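6-carboxyhexanoate--CoA ligase (Aquifex aeolicus, PDB 5TVA) belongs to the BioW family of acyl-CoA ligases and binds adenosine monophosphate and coenzyme A. Local coordinates at residues L63-R77 against G194-E207. Numbering follows the deposited sequence.
Sequences LKISTYSFKSPEEAR and GKEIGYVRITPLKE
K64 and Y199 open a parallel ladder in which strand 65-69 lies along strand 198-203, with 65-69 as an outermost strand of the six-stranded mixed sheet and 198-203 next to it. The links alternate across it, from Y199 N to K64 O, S66 N to Y199 O, R201 N to S66 O, Y68 N to R201 O and T203 N to Y68 O; F70 N adds a weak bond to T203 O. On one face I65 and Y199 lie side by side, and the methyl I65 CG2 meets the tyrosine ring at its edge, 3.9 Å from CD2. Next to them R201, bent at chi3 (43°), runs alongside T67 and gives OG1 a weak bond from NH1. The other face carries Y68, whose CD2 rests 3.7 Å from V200 CG1; F79 of helix 73-85 meets the rings of both Y68 and F70. Beyond the strands, A76 is the bump that seats the helix: its CB points at P204 O, flanked on one side by I202 CG2 (3.7 Å) and L205 CD2 (3.8 Å). P73 lies across the end of E207, CG being 3.4 Å from OE2. R77 reaches past L205, extended from CG to NE, and grips L205 O side-on through NE and NH2, both at 2.9 Å. This probably steadies the loop after the cis peptide bond before P204, where L205 also has a backbone bond with V188. Strand and helix start are thus fastened differently: backbone bonds hold the first, methyl packing and a charged guanidinium on one neutral carbonyl, which it probably polarises, the second.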
loop_
_atom_site.group_PDB
_atom_site.type_symbol
_atom_site.label_atom_id
_atom_site.label_comp_id
_atom_site.label_asym_id
_atom_site.label_seq_id
_atom_site.Cartn_x
_atom_site.Cartn_y
_atom_site.Cartn_z
ATOM N N LEU A 63 -1.801 9.543 -11.527
ATOM C CA LEU A 63 -1.926 8.205 -12.076
ATOM C C LEU A 63 -3.282 8.034 -12.743
ATOM O O LEU A 63 -4.294 8.553 -12.265
ATOM C CB LEU A 63 -1.774 7.151 -10.983
ATOM C CG LEU A 63 -0.484 6.995 -10.191
ATOM C CD1 LEU A 63 -0.685 5.891 -9.167
ATOM C CD2 LEU A 63 0.676 6.670 -11.121
ATOM N N LYS A 64 -3.294 7.300 -13.850
ATOM C CA LYS A 64 -4.529 6.866 -14.481
ATOM C C LYS A 64 -5.077 5.645 -13.750
ATOM O O LYS A 64 -4.329 4.732 -13.383
ATOM C CB LYS A 64 -4.278 6.531 -15.954
ATOM C CG LYS A 64 -4.810 7.555 -16.943
ATOM C CD LYS A 64 -4.656 8.986 -16.426
ATOM C CE LYS A 64 -5.646 9.915 -17.122
ATOM N NZ LYS A 64 -5.604 11.296 -16.567
ATOM N N ILE A 65 -6.387 5.630 -13.531
ATOM C CA ILE A 65 -7.043 4.514 -12.856
ATOM C C ILE A 65 -7.789 3.689 -13.889
ATOM O O ILE A 65 -8.417 4.239 -14.799
ATOM C CB ILE A 65 -8.005 4.999 -11.749
ATOM C CG1 ILE A 65 -7.300 5.998 -10.828
ATOM C CG2 ILE A 65 -8.575 3.800 -10.952
ATOM C CD1 ILE A 65 -8.158 6.462 -9.685
ATOM N N SER A 66 -7.731 2.368 -13.741
ATOM C CA SER A 66 -8.501 1.463 -14.584
ATOM C C SER A 66 -8.854 0.232 -13.769
ATOM O O SER A 66 -8.294 -0.016 -12.691
ATOM C CB SER A 66 -7.740 1.062 -15.855
ATOM O OG SER A 66 -6.605 0.267 -15.547
ATOM N N THR A 67 -9.781 -0.554 -14.313
ATOM C CA THR A 67 -10.447 -1.615 -13.572
ATOM C C THR A 67 -10.660 -2.821 -14.480
ATOM O O THR A 67 -11.067 -2.664 -15.634
ATOM C CB THR A 67 -11.788 -1.104 -13.024
ATOM O OG1 THR A 67 -11.547 0.051 -12.203
ATOM C CG2 THR A 67 -12.499 -2.186 -12.226
ATOM N N TYR A 68 -10.385 -4.023 -13.959
ATOM C CA TYR A 68 -10.470 -5.238 -14.757
ATOM C C TYR A 68 -11.014 -6.387 -13.921
ATOM O O TYR A 68 -10.618 -6.571 -12.763
ATOM C CB TYR A 68 -9.103 -5.615 -15.347
ATOM C CG TYR A 68 -8.615 -4.604 -16.354
ATOM C CD1 TYR A 68 -8.973 -4.699 -17.696
ATOM C CD2 TYR A 68 -7.841 -3.522 -15.956
ATOM C CE1 TYR A 68 -8.547 -3.762 -18.619
ATOM C CE2 TYR A 68 -7.410 -2.573 -16.871
ATOM C CZ TYR A 68 -7.759 -2.702 -18.204
ATOM O OH TYR A 68 -7.330 -1.765 -19.120
ATOM N N SER A 69 -11.922 -7.157 -14.530
ATOM C CA SER A 69 -12.579 -8.289 -13.892
ATOM C C SER A 69 -12.259 -9.580 -14.639
ATOM O O SER A 69 -12.109 -9.599 -15.863
ATOM C CB SER A 69 -14.101 -8.081 -13.837
ATOM O OG SER A 69 -14.421 -6.733 -13.499
ATOM N N PHE A 70 -12.152 -10.662 -13.885
ATOM C CA PHE A 70 -11.759 -11.954 -14.418
ATOM C C PHE A 70 -12.570 -13.020 -13.704
ATOM O O PHE A 70 -13.252 -12.754 -12.711
ATOM C CB PHE A 70 -10.245 -12.198 -14.255
ATOM C CG PHE A 70 -9.411 -11.254 -15.057
ATOM C CD1 PHE A 70 -9.137 -11.516 -16.388
ATOM C CD2 PHE A 70 -8.960 -10.070 -14.503
ATOM C CE1 PHE A 70 -8.400 -10.629 -17.148
ATOM C CE2 PHE A 70 -8.227 -9.172 -15.258
ATOM C CZ PHE A 70 -7.950 -9.451 -16.584
ATOM N N LYS A 71 -12.497 -14.239 -14.216
ATOM C CA LYS A 71 -13.344 -15.305 -13.717
ATOM C C LYS A 71 -12.592 -16.349 -12.900
ATOM O O LYS A 71 -13.228 -17.261 -12.358
ATOM C CB LYS A 71 -14.090 -15.949 -14.895
ATOM C CG LYS A 71 -14.916 -14.924 -15.699
ATOM C CD LYS A 71 -15.604 -13.928 -14.766
ATOM C CE LYS A 71 -16.089 -12.700 -15.493
ATOM N NZ LYS A 71 -15.056 -11.616 -15.522
ATOM N N SER A 72 -11.270 -16.226 -12.776
ATOM C CA SER A 72 -10.502 -17.053 -11.852
ATOM C C SER A 72 -9.263 -16.288 -11.399
ATOM O O SER A 72 -8.759 -15.436 -12.142
ATOM C CB SER A 72 -10.093 -18.391 -12.489
ATOM O OG SER A 72 -9.190 -18.198 -13.563
ATOM N N PRO A 73 -8.765 -16.547 -10.187
ATOM C CA PRO A 73 -7.508 -15.901 -9.764
ATOM C C PRO A 73 -6.331 -16.192 -10.682
ATOM O O PRO A 73 -5.479 -15.313 -10.873
ATOM C CB PRO A 73 -7.285 -16.461 -8.352
ATOM C CG PRO A 73 -8.676 -16.790 -7.862
ATOM C CD PRO A 73 -9.419 -17.278 -9.085
ATOM N N GLU A 74 -6.262 -17.395 -11.263
ATOM C CA GLU A 74 -5.197 -17.704 -12.213
ATOM C C GLU A 74 -5.216 -16.740 -13.392
ATOM O O GLU A 74 -4.159 -16.364 -13.915
ATOM C CB GLU A 74 -5.310 -19.150 -12.709
ATOM C CG GLU A 74 -5.346 -20.236 -11.623
ATOM C CD GLU A 74 -6.607 -20.226 -10.758
ATOM O OE1 GLU A 74 -7.592 -19.548 -11.119
ATOM O OE2 GLU A 74 -6.605 -20.895 -9.700
ATOM N N GLU A 75 -6.407 -16.328 -13.823
ATOM C CA GLU A 75 -6.520 -15.400 -14.941
ATOM C C GLU A 75 -6.222 -13.973 -14.513
ATOM O O GLU A 75 -5.693 -13.179 -15.300
ATOM C CB GLU A 75 -7.920 -15.483 -15.545
ATOM C CG GLU A 75 -8.214 -16.813 -16.219
ATOM C CD GLU A 75 -9.674 -16.961 -16.596
ATOM O OE1 GLU A 75 -10.548 -16.676 -15.739
ATOM O OE2 GLU A 75 -9.941 -17.350 -17.756
ATOM N N ALA A 76 -6.582 -13.629 -13.277
ATOM C CA ALA A 76 -6.286 -12.299 -12.766
ATOM C C ALA A 76 -4.789 -12.130 -12.533
ATOM O O ALA A 76 -4.215 -11.080 -12.850
ATOM C CB ALA A 76 -7.077 -12.056 -11.481
ATOM N N ARG A 77 -4.141 -13.167 -12.004
ATOM C CA ARG A 77 -2.699 -13.135 -11.815
ATOM C C ARG A 77 -1.958 -13.196 -13.145
ATOM O O ARG A 77 -0.881 -12.605 -13.281
ATOM C CB ARG A 77 -2.278 -14.280 -10.900
ATOM C CG ARG A 77 -2.977 -14.240 -9.558
ATOM C CD ARG A 77 -2.595 -15.416 -8.686
ATOM N NE ARG A 77 -3.187 -15.296 -7.357
ATOM C CZ ARG A 77 -3.200 -16.274 -6.457
ATOM N NH1 ARG A 77 -2.662 -17.445 -6.751
ATOM N NH2 ARG A 77 -3.757 -16.086 -5.272
ATOM N N GLY A 194 2.160 1.528 -11.451
ATOM C CA GLY A 194 3.421 2.001 -11.997
ATOM C C GLY A 194 3.152 3.315 -12.687
ATOM O O GLY A 194 1.997 3.714 -12.879
ATOM N N LYS A 195 4.239 4.006 -13.043
ATOM C CA LYS A 195 4.053 5.336 -13.614
ATOM C C LYS A 195 3.467 5.265 -15.021
ATOM O O LYS A 195 2.750 6.187 -15.435
ATOM C CB LYS A 195 5.372 6.120 -13.604
ATOM C CG LYS A 195 5.672 6.773 -12.271
ATOM C CD LYS A 195 6.933 7.617 -12.286
ATOM C CE LYS A 195 7.231 8.123 -10.882
ATOM N NZ LYS A 195 8.404 9.047 -10.815
ATOM N N GLU A 196 3.722 4.174 -15.754
ATOM C CA GLU A 196 3.191 4.028 -17.109
ATOM C C GLU A 196 1.836 3.340 -17.136
ATOM O O GLU A 196 0.967 3.728 -17.920
ATOM C CB GLU A 196 4.166 3.243 -18.001
ATOM C CG GLU A 196 5.645 3.550 -17.788
ATOM C CD GLU A 196 6.029 4.993 -18.072
ATOM O OE1 GLU A 196 5.147 5.880 -18.130
ATOM O OE2 GLU A 196 7.239 5.243 -18.232
ATOM N N ILE A 197 1.635 2.307 -16.314
ATOM C CA ILE A 197 0.378 1.570 -16.359
ATOM C C ILE A 197 -0.683 2.181 -15.459
ATOM O O ILE A 197 -1.834 1.715 -15.472
ATOM C CB ILE A 197 0.592 0.094 -15.975
ATOM C CG1 ILE A 197 1.160 -0.011 -14.559
ATOM C CG2 ILE A 197 1.494 -0.581 -16.994
ATOM C CD1 ILE A 197 1.201 -1.437 -13.992
ATOM N N GLY A 198 -0.335 3.207 -14.677
ATOM C CA GLY A 198 -1.267 3.833 -13.767
ATOM C C GLY A 198 -1.572 2.922 -12.597
ATOM O O GLY A 198 -0.731 2.136 -12.143
ATOM N N TYR A 199 -2.809 3.025 -12.102
ATOM C CA TYR A 199 -3.302 2.223 -10.985
ATOM C C TYR A 199 -4.349 1.265 -11.548
ATOM O O TYR A 199 -5.409 1.696 -12.027
ATOM C CB TYR A 199 -3.862 3.133 -9.891
ATOM C CG TYR A 199 -4.469 2.434 -8.685
ATOM C CD1 TYR A 199 -3.664 1.943 -7.666
ATOM C CD2 TYR A 199 -5.853 2.290 -8.554
ATOM C CE1 TYR A 199 -4.208 1.315 -6.550
ATOM C CE2 TYR A 199 -6.409 1.655 -7.437
ATOM C CZ TYR A 199 -5.581 1.177 -6.436
ATOM O OH TYR A 199 -6.098 0.541 -5.315
ATOM N N VAL A 200 -4.046 -0.029 -11.501
ATOM C CA VAL A 200 -4.786 -1.035 -12.256
ATOM C C VAL A 200 -5.446 -1.980 -11.258
ATOM O O VAL A 200 -4.785 -2.834 -10.662
ATOM C CB VAL A 200 -3.880 -1.784 -13.241
ATOM C CG1 VAL A 200 -4.704 -2.656 -14.149
ATOM C CG2 VAL A 200 -3.102 -0.781 -14.071
ATOM N N ARG A 201 -6.761 -1.835 -11.077
ATOM C CA ARG A 201 -7.498 -2.635 -10.103
ATOM C C ARG A 201 -7.945 -3.942 -10.740
ATOM O O ARG A 201 -8.445 -3.948 -11.865
ATOM C CB ARG A 201 -8.690 -1.840 -9.587
ATOM C CG ARG A 201 -8.376 -0.345 -9.511
ATOM C CD ARG A 201 -9.545 0.461 -9.014
ATOM N NE ARG A 201 -10.191 -0.202 -7.890
ATOM C CZ ARG A 201 -11.466 -0.575 -7.889
ATOM N NH1 ARG A 201 -12.222 -0.326 -8.953
ATOM N NH2 ARG A 201 -11.983 -1.174 -6.822
ATOM N N ILE A 202 -7.738 -5.055 -10.039
ATOM C CA ILE A 202 -7.833 -6.366 -10.668
ATOM C C ILE A 202 -8.530 -7.338 -9.722
ATOM O O ILE A 202 -8.036 -7.591 -8.617
ATOM C CB ILE A 202 -6.449 -6.896 -11.068
ATOM C CG1 ILE A 202 -5.890 -6.043 -12.213
ATOM C CG2 ILE A 202 -6.523 -8.373 -11.430
ATOM C CD1 ILE A 202 -4.418 -6.264 -12.499
ATOM N N THR A 203 -9.668 -7.892 -10.163
ATOM C CA THR A 203 -10.466 -8.841 -9.367
ATOM C C THR A 203 -10.744 -10.130 -10.140
ATOM O O THR A 203 -11.071 -10.081 -11.328
ATOM C CB THR A 203 -11.832 -8.242 -8.951
ATOM O OG1 THR A 203 -11.741 -6.812 -8.894
ATOM C CG2 THR A 203 -12.274 -8.773 -7.596
ATOM N N PRO A 204 -10.614 -11.292 -9.476
ATOM C CA PRO A 204 -10.068 -11.451 -8.129
ATOM C C PRO A 204 -8.658 -12.045 -8.134
ATOM O O PRO A 204 -8.373 -12.969 -8.900
ATOM C CB PRO A 204 -11.057 -12.418 -7.482
ATOM C CG PRO A 204 -11.456 -13.324 -8.638
ATOM C CD PRO A 204 -11.314 -12.514 -9.918
ATOM N N LEU A 205 -7.784 -11.528 -7.277
ATOM C CA LEU A 205 -6.431 -12.054 -7.173
ATOM C C LEU A 205 -6.301 -13.159 -6.124
ATOM O O LEU A 205 -5.202 -13.701 -5.943
ATOM C CB LEU A 205 -5.445 -10.907 -6.898
ATOM C CG LEU A 205 -5.164 -9.996 -8.103
ATOM C CD1 LEU A 205 -4.435 -8.706 -7.719
ATOM C CD2 LEU A 205 -4.351 -10.769 -9.122
ATOM N N LYS A 206 -7.396 -13.522 -5.453
ATOM C CA LYS A 206 -7.425 -14.728 -4.632
ATOM C C LYS A 206 -8.860 -15.216 -4.503
ATOM O O LYS A 206 -9.820 -14.469 -4.727
ATOM C CB LYS A 206 -6.838 -14.497 -3.237
ATOM C CG LYS A 206 -7.678 -13.574 -2.373
ATOM C CD LYS A 206 -7.213 -13.590 -0.938
ATOM C CE LYS A 206 -7.737 -12.388 -0.195
ATOM N NZ LYS A 206 -7.231 -12.391 1.197
ATOM N N GLU A 207 -8.981 -16.481 -4.107
ATOM C CA GLU A 207 -10.279 -17.041 -3.761
ATOM C C GLU A 207 -10.791 -16.426 -2.467
ATOM O O GLU A 207 -10.035 -16.244 -1.510
ATOM C CB GLU A 207 -10.184 -18.557 -3.616
ATOM C CG GLU A 207 -11.247 -19.304 -4.410
ATOM C CD GLU A 207 -11.195 -18.985 -5.888
ATOM O OE1 GLU A 207 -12.106 -18.264 -6.370
ATOM O OE2 GLU A 207 -10.241 -19.460 -6.554
HETATM O O HOH W 1 -4.631 2.978 -15.145
#